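Side-chain contacts in CymD (Pseudomonas putida, PDB 6Z34), which forms an outer-membrane channel of the FadL family for monoaromatic hydrocarbons, which are taken up by lateral diffusion: residues 4-9 with 338-343; 173-178 with 190-195; 238-243 with 302-307. All blocks are in the same frame, centred on the assembly; numbering follows the deposited sequence.

Contact 1 (4-9 with 338-343); sequences FNLVGV and VYSLGA
Val-338 and Leu-6 meet through one methyl each, Val-338 CG1 lying 4.1 Å from Leu-6 CD1 where the two side chains cross at a slant. Val-338 sits on strand 336-347 of the barrel wall and directs its side chain at the N-terminal segment 4-9, whose chain has no regular structure here. The strand valine has CG1 opposite its backbone N (chi1 -178°), which carries this branch forward to the leucine, while CG2 stays farther off. On the other side, Leu-6 has CG opposite its own N (chi1 -174°), beside its carbonyl carbon, and the extended side chain brings CD1 to the strand; the CA atoms of Leu-6 and Val-338 are 8.1 Å apart. Both residues suit their places, being apolar with branched ends that meet in a buried spot. Tyr-339 turns the other way, and its ring meets Tyr-300 of strand 294-303. Ser-340 returns to the same face as Val-338 and supplies the second touch: its OG stands 3.5 Å from Leu-6 CD1. A single leucine methyl therefore rests against both a valine methyl and a serine oxygen, and these two are themselves 4.2 Å apart, from Val-338 CG1 to Ser-340 OG. The hydroxyl does its bonding with the carbonyl oxygen of Gly-17, just beyond helix 10-15, so the serine ties the wall to the N-terminal region at a second place. In FadL-family barrels the N-terminal region folds into the lumen as a plug, and the path of this segment fits that. A small polar residue suits the spot, because its oxygen is buried yet satisfied. The chemistry implies a contact of modest size, in which dispersion between methyl groups joins the N-terminal segment, probably part of the plug, to the wall and the directional hold comes from the serine bond to Gly-17.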
ATOM      1  N   PHE A   4       0.041  -1.093  -0.281  1.00129.55           N
ATOM      2  CA  PHE A   4      -0.562  -1.944   0.739  1.00138.40           C
ATOM      3  C   PHE A   4       0.502  -2.836   1.370  1.00147.68           C
ATOM      4  O   PHE A   4       1.606  -2.391   1.705  1.00156.19           O
ATOM      5  CB  PHE A   4      -1.646  -2.839   0.125  1.00133.03           C
ATOM      6  CG  PHE A   4      -3.060  -2.381   0.372  1.00127.15           C
ATOM      7  CD1 PHE A   4      -3.718  -1.609  -0.567  1.00120.83           C
ATOM      8  CD2 PHE A   4      -3.750  -2.771   1.514  1.00128.12           C
ATOM      9  CE1 PHE A   4      -5.023  -1.205  -0.365  1.00116.25           C
ATOM     10  CE2 PHE A   4      -5.062  -2.367   1.725  1.00122.14           C
ATOM     11  CZ  PHE A   4      -5.697  -1.582   0.784  1.00116.00           C
ATOM     12  N   ASN A   5       0.153  -4.105   1.540  1.00149.47           N
ATOM     13  CA  ASN A   5       1.106  -5.192   1.720  1.00142.34           C
ATOM     14  C   ASN A   5       0.630  -6.279   0.771  1.00137.27           C
ATOM     15  O   ASN A   5      -0.419  -6.884   1.010  1.00131.52           O
ATOM     16  CB  ASN A   5       1.141  -5.687   3.167  1.00141.74           C
ATOM     17  CG  ASN A   5      -0.249  -5.848   3.770  1.00140.52           C
ATOM     18  OD1 ASN A   5      -0.694  -5.014   4.557  1.00142.28           O
ATOM     19  ND2 ASN A   5      -0.936  -6.922   3.405  1.00140.64           N
ATOM     20  N   LEU A   6       1.370  -6.501  -0.323  1.00131.96           N
ATOM     21  CA  LEU A   6       0.887  -7.372  -1.396  1.00120.59           C
ATOM     22  C   LEU A   6       0.444  -8.715  -0.836  1.00124.87           C
ATOM     23  O   LEU A   6       1.136  -9.725  -0.957  1.00129.39           O
ATOM     24  CB  LEU A   6       1.944  -7.555  -2.486  1.00103.82           C
ATOM     25  CG  LEU A   6       1.740  -8.300  -3.837  1.00 94.41           C
ATOM     26  CD1 LEU A   6       1.685  -9.842  -3.759  1.00 85.43           C
ATOM     27  CD2 LEU A   6       0.570  -7.721  -4.667  1.00 81.12           C
ATOM     28  N   VAL A   7      -0.686  -8.686  -0.128  1.00120.72           N
ATOM     29  CA  VAL A   7      -1.642  -9.785  -0.163  1.00109.44           C
ATOM     30  C   VAL A   7      -2.438  -9.717  -1.452  1.00 92.78           C
ATOM     31  O   VAL A   7      -3.237 -10.616  -1.732  1.00107.76           O
ATOM     32  CB  VAL A   7      -2.484  -9.740   1.135  1.00104.31           C
ATOM     33  CG1 VAL A   7      -3.603 -10.785   1.146  1.00100.43           C
ATOM     34  CG2 VAL A   7      -1.577  -9.961   2.344  1.00 95.95           C
ATOM     35  N   GLY A   8      -2.193  -8.699  -2.276  1.00 71.03           N
ATOM     36  CA  GLY A   8      -2.821  -8.546  -3.579  1.00 73.76           C
ATOM     37  C   GLY A   8      -3.680  -7.293  -3.650  1.00 69.30           C
ATOM     38  O   GLY A   8      -3.741  -6.491  -2.716  1.00 66.23           O
ATOM     39  N   VAL A   9      -4.344  -7.127  -4.792  1.00 58.03           N
ATOM     40  CA  VAL A   9      -5.268  -6.016  -5.016  1.00 59.21           C
ATOM     41  C   VAL A   9      -6.639  -6.583  -5.370  1.00 56.08           C
ATOM     42  O   VAL A   9      -6.834  -7.125  -6.471  1.00 51.82           O
ATOM     43  CB  VAL A   9      -4.779  -5.073  -6.119  1.00 65.86           C
ATOM     44  CG1 VAL A   9      -5.644  -3.822  -6.129  1.00 71.16           C
ATOM     45  CG2 VAL A   9      -3.325  -4.711  -5.901  1.00 70.21           C
ATOM     46  N   VAL A 338       8.760 -11.375  -2.627  1.00 63.42           N
ATOM     47  CA  VAL A 338       7.459 -11.932  -2.306  1.00 59.46           C
ATOM     48  C   VAL A 338       7.157 -13.033  -3.302  1.00 61.68           C
ATOM     49  O   VAL A 338       7.404 -12.885  -4.505  1.00 61.83           O
ATOM     50  CB  VAL A 338       6.349 -10.862  -2.315  1.00 58.68           C
ATOM     51  CG1 VAL A 338       5.026 -11.494  -1.934  1.00 54.86           C
ATOM     52  CG2 VAL A 338       6.697  -9.731  -1.352  1.00 56.04           C
ATOM     53  N   TYR A 339       6.637 -14.138  -2.791  1.00 57.46           N
ATOM     54  CA  TYR A 339       6.181 -15.249  -3.605  1.00 51.05           C
ATOM     55  C   TYR A 339       4.704 -15.444  -3.332  1.00 53.22           C
ATOM     56  O   TYR A 339       4.305 -15.541  -2.166  1.00 53.56           O
ATOM     57  CB  TYR A 339       6.945 -16.528  -3.283  1.00 51.58           C
ATOM     58  CG  TYR A 339       8.440 -16.402  -3.392  1.00 62.22           C
ATOM     59  CD1 TYR A 339       9.090 -16.625  -4.601  1.00 73.79           C
ATOM     60  CD2 TYR A 339       9.211 -16.088  -2.275  1.00 74.53           C
ATOM     61  CE1 TYR A 339      10.472 -16.530  -4.699  1.00 80.28           C
ATOM     62  CE2 TYR A 339      10.590 -15.991  -2.360  1.00 77.17           C
ATOM     63  CZ  TYR A 339      11.212 -16.209  -3.574  1.00 83.66           C
ATOM     64  OH  TYR A 339      12.576 -16.103  -3.661  1.00 88.68           O
ATOM     65  N   SER A 340       3.907 -15.516  -4.403  1.00 50.92           N
ATOM     66  CA  SER A 340       2.457 -15.678  -4.331  1.00 55.12           C
ATOM     67  C   SER A 340       2.020 -16.912  -5.120  1.00 58.05           C
ATOM     68  O   SER A 340       2.387 -17.072  -6.289  1.00 52.77           O
ATOM     69  CB  SER A 340       1.726 -14.441  -4.888  1.00 51.27           C
ATOM     70  OG  SER A 340       1.958 -13.280  -4.111  1.00 60.73           O
ATOM     71  N   LEU A 341       1.179 -17.739  -4.500  1.00 58.94           N
ATOM     72  CA  LEU A 341       0.700 -18.980  -5.092  1.00 43.01           C
ATOM     73  C   LEU A 341      -0.767 -19.155  -4.738  1.00 58.77           C
ATOM     74  O   LEU A 341      -1.105 -19.198  -3.550  1.00 53.62           O
ATOM     75  CB  LEU A 341       1.516 -20.178  -4.576  1.00 44.29           C
ATOM     76  CG  LEU A 341       1.089 -21.608  -4.941  1.00 58.47           C
ATOM     77  CD1 LEU A 341       1.015 -21.831  -6.466  1.00 47.77           C
ATOM     78  CD2 LEU A 341       2.035 -22.642  -4.283  1.00 54.17           C
ATOM     79  N   GLY A 342      -1.634 -19.274  -5.757  1.00 57.16           N
ATOM     80  CA  GLY A 342      -3.042 -19.541  -5.525  1.00 57.30           C
ATOM     81  C   GLY A 342      -3.689 -20.376  -6.617  1.00 54.85           C
ATOM     82  O   GLY A 342      -3.100 -20.623  -7.672  1.00 54.29           O
ATOM     83  N   ALA A 343      -4.934 -20.796  -6.352  1.00 51.70           N
ATOM     84  CA  ALA A 343      -5.717 -21.618  -7.272  1.00 53.60           C
ATOM     85  C   ALA A 343      -7.182 -21.199  -7.246  1.00 60.65           C
ATOM     86  O   ALA A 343      -7.668 -20.634  -6.263  1.00 60.26           O
ATOM     87  CB  ALA A 343      -5.614 -23.108  -6.937  1.00 48.56           C
TER

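Contact 2 (173-178 with 190-195); sequences TQIGTL and PALLSV
Ile-175 overlaps two successive leucines of segment 190-195, using a different branch for each. Its long arm ends in CD1, which lies 4.2 Å from Leu-192 CD2, whereas the short branch CG2 approaches Leu-193 CD2 at 4.1 Å. The first torsion (chi1 -69°) sets CG2 opposite the backbone N and CG1 beside it, spreading the two arms so that they take neighbouring partners. Ile-175 and Leu-193 run past each other in opposite senses, and the leucine leans in from the flank, with only its end drawing near. Leu-192 points more directly at the isoleucine and also touches Ala-257 of strand 234-259. A branched isoleucine suits this place, since it is buried and its two branches can each meet one of the two leucines. The backbones stay well apart, with Ile-175 CA 9.3 Å from Leu-193 CA, so aliphatic ends alone bridge them. The carboxylate of Asp-171, just before helix 172-180, accepts the amide of Gln-174. Two short helices are thus packed by aliphatic side chains in the loop joining long strands 151-171 and 198-229, an arrangement consistent with a helical loop at the extracellular end of a FadL-type barrel.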
ATOM      1  N   THR A 173      18.020  11.633  26.451  1.00 88.81           N
ATOM      2  CA  THR A 173      19.202  10.951  25.935  1.00 86.67           C
ATOM      3  C   THR A 173      19.175  10.882  24.412  1.00 82.05           C
ATOM      4  O   THR A 173      20.182  11.179  23.759  1.00 70.01           O
ATOM      5  CB  THR A 173      19.312   9.558  26.555  1.00 83.90           C
ATOM      6  OG1 THR A 173      19.696   9.693  27.932  1.00 88.75           O
ATOM      7  CG2 THR A 173      20.347   8.720  25.820  1.00 80.27           C
ATOM      8  N   GLN A 174      18.020  10.532  23.830  1.00 82.44           N
ATOM      9  CA  GLN A 174      17.928  10.391  22.377  1.00 84.73           C
ATOM     10  C   GLN A 174      18.211  11.712  21.673  1.00 88.36           C
ATOM     11  O   GLN A 174      18.941  11.750  20.676  1.00 82.35           O
ATOM     12  CB  GLN A 174      16.552   9.861  21.987  1.00 77.62           C
ATOM     13  CG  GLN A 174      16.366   8.369  22.200  1.00 91.17           C
ATOM     14  CD  GLN A 174      14.942   8.008  22.617  1.00101.22           C
ATOM     15  OE1 GLN A 174      13.969   8.508  22.057  1.00 94.08           O
ATOM     16  NE2 GLN A 174      14.822   7.144  23.619  1.00112.39           N
ATOM     17  N   ILE A 175      17.658  12.811  22.193  1.00 94.18           N
ATOM     18  CA  ILE A 175      17.994  14.137  21.678  1.00 96.84           C
ATOM     19  C   ILE A 175      19.508  14.356  21.709  1.00103.13           C
ATOM     20  O   ILE A 175      20.108  14.799  20.722  1.00114.10           O
ATOM     21  CB  ILE A 175      17.239  15.222  22.468  1.00 86.86           C
ATOM     22  CG1 ILE A 175      15.733  15.143  22.161  1.00 85.45           C
ATOM     23  CG2 ILE A 175      17.805  16.602  22.149  1.00 81.66           C
ATOM     24  CD1 ILE A 175      14.800  15.800  23.201  1.00 72.81           C
ATOM     25  N   GLY A 176      20.149  14.022  22.833  1.00 88.27           N
ATOM     26  CA  GLY A 176      21.591  14.144  22.965  1.00 88.46           C
ATOM     27  C   GLY A 176      22.405  13.335  21.970  1.00 99.33           C
ATOM     28  O   GLY A 176      23.267  13.886  21.277  1.00 96.81           O
ATOM     29  N   THR A 177      22.154  12.021  21.899  1.00106.70           N
ATOM     30  CA  THR A 177      22.819  11.176  20.907  1.00111.00           C
ATOM     31  C   THR A 177      22.646  11.737  19.504  1.00106.78           C
ATOM     32  O   THR A 177      23.545  11.628  18.665  1.00115.53           O
ATOM     33  CB  THR A 177      22.267   9.746  20.985  1.00112.49           C
ATOM     34  OG1 THR A 177      22.886   9.051  22.074  1.00116.85           O
ATOM     35  CG2 THR A 177      22.520   8.980  19.691  1.00110.97           C
ATOM     36  N   LEU A 178      21.516  12.376  19.254  1.00100.52           N
ATOM     37  CA  LEU A 178      21.172  12.927  17.958  1.00 99.33           C
ATOM     38  C   LEU A 178      21.631  14.378  17.794  1.00108.99           C
ATOM     39  O   LEU A 178      21.789  14.835  16.655  1.00102.64           O
ATOM     40  CB  LEU A 178      19.656  12.773  17.799  1.00 90.12           C
ATOM     41  CG  LEU A 178      18.660  12.752  16.648  1.00 84.02           C
ATOM     42  CD1 LEU A 178      18.730  11.530  15.730  1.00 78.57           C
ATOM     43  CD2 LEU A 178      17.312  12.780  17.374  1.00 80.29           C
ATOM     44  N   PRO A 190      18.034  24.959  22.022  1.00110.81           N
ATOM     45  CA  PRO A 190      18.520  25.465  23.321  1.00115.72           C
ATOM     46  C   PRO A 190      17.404  25.878  24.266  1.00115.22           C
ATOM     47  O   PRO A 190      17.510  25.648  25.477  1.00111.97           O
ATOM     48  CB  PRO A 190      19.408  26.655  22.925  1.00116.16           C
ATOM     49  CG  PRO A 190      18.856  27.108  21.616  1.00116.91           C
ATOM     50  CD  PRO A 190      18.417  25.857  20.913  1.00111.71           C
ATOM     51  N   ALA A 191      16.333  26.484  23.744  1.00116.15           N
ATOM     52  CA  ALA A 191      15.199  26.840  24.590  1.00108.39           C
ATOM     53  C   ALA A 191      14.537  25.603  25.182  1.00 97.55           C
ATOM     54  O   ALA A 191      14.002  25.656  26.297  1.00 84.26           O
ATOM     55  CB  ALA A 191      14.185  27.660  23.792  1.00100.39           C
ATOM     56  N   LEU A 192      14.586  24.477  24.466  1.00 90.75           N
ATOM     57  CA  LEU A 192      13.984  23.249  24.970  1.00 85.59           C
ATOM     58  C   LEU A 192      14.871  22.563  26.003  1.00 98.07           C
ATOM     59  O   LEU A 192      14.386  22.131  27.056  1.00101.97           O
ATOM     60  CB  LEU A 192      13.672  22.316  23.805  1.00 85.54           C
ATOM     61  CG  LEU A 192      12.960  21.030  24.187  1.00 86.50           C
ATOM     62  CD1 LEU A 192      11.600  20.944  23.501  1.00 74.56           C
ATOM     63  CD2 LEU A 192      13.845  19.883  23.780  1.00 95.25           C
ATOM     64  N   LEU A 193      16.175  22.469  25.739  1.00101.18           N
ATOM     65  CA  LEU A 193      17.080  21.903  26.733  1.00100.17           C
ATOM     66  C   LEU A 193      17.089  22.703  28.031  1.00 97.56           C
ATOM     67  O   LEU A 193      17.554  22.190  29.060  1.00 89.50           O
ATOM     68  CB  LEU A 193      18.500  21.816  26.174  1.00100.52           C
ATOM     69  CG  LEU A 193      18.703  21.094  24.843  1.00 99.87           C
ATOM     70  CD1 LEU A 193      20.185  20.987  24.559  1.00104.61           C
ATOM     71  CD2 LEU A 193      18.050  19.721  24.846  1.00 92.16           C
ATOM     72  N   SER A 194      16.595  23.943  28.008  1.00 95.57           N
ATOM     73  CA  SER A 194      16.528  24.777  29.200  1.00 93.10           C
ATOM     74  C   SER A 194      15.153  24.735  29.865  1.00 92.42           C
ATOM     75  O   SER A 194      14.889  25.524  30.781  1.00 87.25           O
ATOM     76  CB  SER A 194      16.927  26.220  28.860  1.00 90.41           C
ATOM     77  OG  SER A 194      16.027  26.826  27.949  1.00 92.71           O
ATOM     78  N   VAL A 195      14.274  23.843  29.421  1.00 93.87           N
ATOM     79  CA  VAL A 195      13.070  23.521  30.198  1.00 82.01           C
ATOM     80  C   VAL A 195      13.481  22.739  31.444  1.00 83.71           C
ATOM     81  O   VAL A 195      14.134  21.686  31.319  1.00 84.18           O
ATOM     82  CB  VAL A 195      12.090  22.713  29.344  1.00 73.68           C
ATOM     83  CG1 VAL A 195      10.888  22.310  30.176  1.00 78.69           C
ATOM     84  CG2 VAL A 195      11.658  23.500  28.109  1.00 72.53           C
TER

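Contact 3 (238-243 with 302-307)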
ATOM      1  N   ILE A 238       4.554  -9.814 -16.794  1.00 48.12           N
ATOM      2  CA  ILE A 238       5.627  -9.061 -16.149  1.00 52.66           C
ATOM      3  C   ILE A 238       5.186  -7.612 -16.041  1.00 54.69           C
ATOM      4  O   ILE A 238       4.679  -7.035 -17.012  1.00 54.04           O
ATOM      5  CB  ILE A 238       6.965  -9.179 -16.927  1.00 61.70           C
ATOM      6  CG1 ILE A 238       8.058  -8.328 -16.300  1.00 71.41           C
ATOM      7  CG2 ILE A 238       6.853  -8.697 -18.333  1.00 71.89           C
ATOM      8  CD1 ILE A 238       8.620  -8.897 -15.055  1.00 78.38           C
ATOM      9  N   VAL A 239       5.365  -7.018 -14.857  1.00 46.88           N
ATOM     10  CA  VAL A 239       5.026  -5.610 -14.675  1.00 46.55           C
ATOM     11  C   VAL A 239       6.078  -4.946 -13.806  1.00 56.92           C
ATOM     12  O   VAL A 239       6.483  -5.483 -12.769  1.00 57.28           O
ATOM     13  CB  VAL A 239       3.607  -5.408 -14.087  1.00 50.34           C
ATOM     14  CG1 VAL A 239       3.450  -6.106 -12.747  1.00 42.77           C
ATOM     15  CG2 VAL A 239       3.305  -3.917 -13.952  1.00 48.47           C
ATOM     16  N   TYR A 240       6.519  -3.771 -14.239  1.00 56.93           N
ATOM     17  CA  TYR A 240       7.394  -2.916 -13.456  1.00 49.95           C
ATOM     18  C   TYR A 240       6.600  -1.747 -12.884  1.00 51.50           C
ATOM     19  O   TYR A 240       5.976  -0.979 -13.626  1.00 48.97           O
ATOM     20  CB  TYR A 240       8.558  -2.409 -14.295  1.00 53.00           C
ATOM     21  CG  TYR A 240       9.586  -1.653 -13.481  1.00 58.99           C
ATOM     22  CD1 TYR A 240      10.490  -2.326 -12.662  1.00 61.16           C
ATOM     23  CD2 TYR A 240       9.666  -0.265 -13.545  1.00 59.74           C
ATOM     24  CE1 TYR A 240      11.452  -1.631 -11.922  1.00 55.81           C
ATOM     25  CE2 TYR A 240      10.621   0.434 -12.814  1.00 65.23           C
ATOM     26  CZ  TYR A 240      11.505  -0.250 -12.007  1.00 56.30           C
ATOM     27  OH  TYR A 240      12.435   0.473 -11.301  1.00 63.70           O
ATOM     28  N   ASN A 241       6.644  -1.606 -11.568  1.00 54.24           N
ATOM     29  CA  ASN A 241       5.949  -0.544 -10.860  1.00 53.99           C
ATOM     30  C   ASN A 241       6.955   0.562 -10.552  1.00 55.14           C
ATOM     31  O   ASN A 241       8.018   0.297  -9.984  1.00 59.23           O
ATOM     32  CB  ASN A 241       5.317  -1.110  -9.591  1.00 54.67           C
ATOM     33  CG  ASN A 241       4.191  -0.262  -9.078  1.00 75.84           C
ATOM     34  OD1 ASN A 241       3.031  -0.641  -9.193  1.00 85.21           O
ATOM     35  ND2 ASN A 241       4.519   0.883  -8.485  1.00 76.35           N
ATOM     36  N   PHE A 242       6.647   1.782 -10.970  1.00 55.27           N
ATOM     37  CA  PHE A 242       7.601   2.874 -10.849  1.00 55.81           C
ATOM     38  C   PHE A 242       7.719   3.336  -9.403  1.00 54.97           C
ATOM     39  O   PHE A 242       6.838   3.088  -8.581  1.00 62.73           O
ATOM     40  CB  PHE A 242       7.181   4.065 -11.706  1.00 61.55           C
ATOM     41  CG  PHE A 242       7.024   3.745 -13.153  1.00 63.37           C
ATOM     42  CD1 PHE A 242       7.857   2.833 -13.767  1.00 71.04           C
ATOM     43  CD2 PHE A 242       6.050   4.369 -13.905  1.00 66.75           C
ATOM     44  CE1 PHE A 242       7.716   2.546 -15.111  1.00 69.92           C
ATOM     45  CE2 PHE A 242       5.905   4.084 -15.257  1.00 65.21           C
ATOM     46  CZ  PHE A 242       6.733   3.176 -15.854  1.00 57.31           C
ATOM     47  N   LYS A 243       8.828   4.022  -9.101  1.00 50.71           N
ATOM     48  CA  LYS A 243       8.965   4.668  -7.805  1.00 53.17           C
ATOM     49  C   LYS A 243       7.990   5.834  -7.709  1.00 48.52           C
ATOM     50  O   LYS A 243       7.936   6.687  -8.600  1.00 45.86           O
ATOM     51  CB  LYS A 243      10.395   5.159  -7.583  1.00 77.34           C
ATOM     52  CG  LYS A 243      11.459   4.128  -7.875  1.00 89.85           C
ATOM     53  CD  LYS A 243      12.798   4.541  -7.307  1.00 90.44           C
ATOM     54  CE  LYS A 243      13.932   4.031  -8.173  1.00 93.11           C
ATOM     55  NZ  LYS A 243      15.257   4.342  -7.572  1.00 97.35           N
ATOM     56  N   ARG A 302       9.902  -8.589  -6.476  1.00 63.25           N
ATOM     57  CA  ARG A 302      11.023  -7.941  -5.816  1.00 59.45           C
ATOM     58  C   ARG A 302      10.683  -6.468  -5.608  1.00 66.23           C
ATOM     59  O   ARG A 302      10.440  -5.745  -6.584  1.00 64.86           O
ATOM     60  CB  ARG A 302      12.280  -8.084  -6.666  1.00 63.84           C
ATOM     61  CG  ARG A 302      13.489  -7.441  -6.072  1.00 68.56           C
ATOM     62  CD  ARG A 302      14.085  -8.340  -5.026  1.00 74.80           C
ATOM     63  NE  ARG A 302      15.421  -7.882  -4.683  1.00 90.72           N
ATOM     64  CZ  ARG A 302      16.541  -8.485  -5.058  1.00 93.30           C
ATOM     65  NH1 ARG A 302      16.489  -9.592  -5.788  1.00 94.04           N
ATOM     66  NH2 ARG A 302      17.708  -7.979  -4.694  1.00 91.36           N
ATOM     67  N   VAL A 303      10.660  -6.023  -4.349  1.00 59.63           N
ATOM     68  CA  VAL A 303      10.432  -4.618  -4.018  1.00 59.63           C
ATOM     69  C   VAL A 303      11.779  -3.978  -3.706  1.00 65.44           C
ATOM     70  O   VAL A 303      12.549  -4.508  -2.901  1.00 67.24           O
ATOM     71  CB  VAL A 303       9.458  -4.463  -2.836  1.00 61.71           C
ATOM     72  CG1 VAL A 303       9.419  -3.030  -2.384  1.00 58.90           C
ATOM     73  CG2 VAL A 303       8.049  -4.916  -3.211  1.00 65.64           C
ATOM     74  N   TYR A 304      12.067  -2.842  -4.339  1.00 61.36           N
ATOM     75  CA  TYR A 304      13.417  -2.282  -4.331  1.00 56.24           C
ATOM     76  C   TYR A 304      13.526  -1.153  -3.303  1.00 58.63           C
ATOM     77  O   TYR A 304      13.720   0.017  -3.627  1.00 58.68           O
ATOM     78  CB  TYR A 304      13.796  -1.802  -5.727  1.00 58.46           C
ATOM     79  CG  TYR A 304      13.909  -2.906  -6.755  1.00 64.32           C
ATOM     80  CD1 TYR A 304      15.038  -3.710  -6.822  1.00 59.78           C
ATOM     81  CD2 TYR A 304      12.877  -3.144  -7.664  1.00 57.66           C
ATOM     82  CE1 TYR A 304      15.144  -4.720  -7.764  1.00 59.67           C
ATOM     83  CE2 TYR A 304      12.972  -4.154  -8.607  1.00 59.09           C
ATOM     84  CZ  TYR A 304      14.108  -4.936  -8.650  1.00 62.66           C
ATOM     85  OH  TYR A 304      14.208  -5.938  -9.576  1.00 67.95           O
ATOM     86  N   TRP A 305      13.435  -1.539  -2.028  1.00 68.56           N
ATOM     87  CA  TRP A 305      13.700  -0.592  -0.946  1.00 72.47           C
ATOM     88  C   TRP A 305      15.129  -0.056  -0.990  1.00 68.74           C
ATOM     89  O   TRP A 305      15.361   1.111  -0.663  1.00 68.18           O
ATOM     90  CB  TRP A 305      13.453  -1.253   0.408  1.00 70.33           C
ATOM     91  CG  TRP A 305      12.071  -1.757   0.616  1.00 61.41           C
ATOM     92  CD1 TRP A 305      11.648  -3.049   0.506  1.00 66.05           C
ATOM     93  CD2 TRP A 305      10.928  -0.989   1.000  1.00 56.48           C
ATOM     94  NE1 TRP A 305      10.305  -3.134   0.794  1.00 62.79           N
ATOM     95  CE2 TRP A 305       9.838  -1.881   1.092  1.00 58.34           C
ATOM     96  CE3 TRP A 305      10.716   0.365   1.266  1.00 60.99           C
ATOM     97  CZ2 TRP A 305       8.559  -1.463   1.444  1.00 58.12           C
ATOM     98  CZ3 TRP A 305       9.435   0.781   1.616  1.00 60.57           C
ATOM     99  CH2 TRP A 305       8.380  -0.132   1.706  1.00 62.24           C
ATOM    100  N   SER A 306      16.100  -0.883  -1.394  1.00 77.77           N
ATOM    101  CA  SER A 306      17.495  -0.460  -1.293  1.00 85.59           C
ATOM    102  C   SER A 306      17.783   0.749  -2.173  1.00 97.75           C
ATOM    103  O   SER A 306      18.685   1.539  -1.863  1.00101.12           O
ATOM    104  CB  SER A 306      18.435  -1.611  -1.657  1.00 83.49           C
ATOM    105  OG  SER A 306      18.407  -1.884  -3.054  1.00 84.48           O
ATOM    106  N   ASP A 307      17.026   0.921  -3.263  1.00 91.20           N
ATOM    107  CA  ASP A 307      17.237   2.034  -4.181  1.00 81.71           C
ATOM    108  C   ASP A 307      16.413   3.266  -3.833  1.00 72.92           C
ATOM    109  O   ASP A 307      16.473   4.259  -4.562  1.00 80.26           O
ATOM    110  CB  ASP A 307      16.964   1.599  -5.615  1.00 92.91           C
ATOM    111  CG  ASP A 307      17.979   0.583  -6.106  1.00111.13           C
ATOM    112  OD1 ASP A 307      18.631   0.845  -7.139  1.00117.76           O
ATOM    113  OD2 ASP A 307      18.138  -0.470  -5.448  1.00117.18           O
TER
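On the outer surface of the barrel wall, strand 234-259 and the end of strand 294-303 are separated by strand 281-289, and their side chains meet across its beginning. Tyr-240 and Tyr-304 make the aromatic part of the contact, with Tyr-240 CE1 4.4 Å from Tyr-304 CE2. The latter carbon comes up at the edge of the Tyr-240 ring, close to its plane, so this is a light rim contact and no stack. Flat rings suit this, touching at a rim while their CA atoms stay far apart. Each ring has a neighbour in its own segment: an edge of Tyr-240 adjoins an edge of Phe-242, while one face of Tyr-304 carries Arg-302 CG, 3.5 Å above the ring plane and offset toward its rim. Ala-280 touches both Tyr-240 and Lys-243, consistent with a small residue there. The polar part lies farther along, where the end of Lys-243 comes to Asp-307. Its ammonium nitrogen NZ gives a weak hydrogen bond of 3.2 Å to the backbone oxygen Asp-307 O, a span the long lysine chain can cover, and also lies 3.8 Å from Asp-307 CB. The carboxylate is turned from that carbonyl, for CG lies opposite the carbonyl carbon (chi1 -67°), and Lys-243 NZ remains 4.9 Å from Asp-307 OD1. On the other face of the segment from Tyr-240, Asn-241 ND2 donates to Phe-242 O at 3.2 Å, with an N-H...O angle of 140°, and OD1 accepts from Arg-223. Arg-302 is paired with Asp-335, which also bonds Ser-306. The chemistry implies a loose surface link: the lysine makes one weak bond to a peptide oxygen, with the aspartate charge close enough to favour it electrostatically, if probably weakly, and the tyrosines add a little apolar contact.

In the fold
Contacts 1 and 3 belong to the same region of the barrel, their centres 15 Å apart and their nearest atoms about 5 Å apart. They approach it from different sides: contact 1 faces the N-terminal region inside strand 336-347, contact 3 lies on the surface along strand 294-303, and those two strands are hydrogen-bonded neighbours. Lys-301, touched by Leu-6 of contact 1, directly precedes residues 302-307 of contact 3. Contact 2 is remote, its centre 44 Å from that of contact 1 and 39 Å from that of contact 3, out at what is probably the extracellular end. Along the chain, contact 1 encloses both others, because it joins the N-terminal segment to strand 336-347, late in the chain.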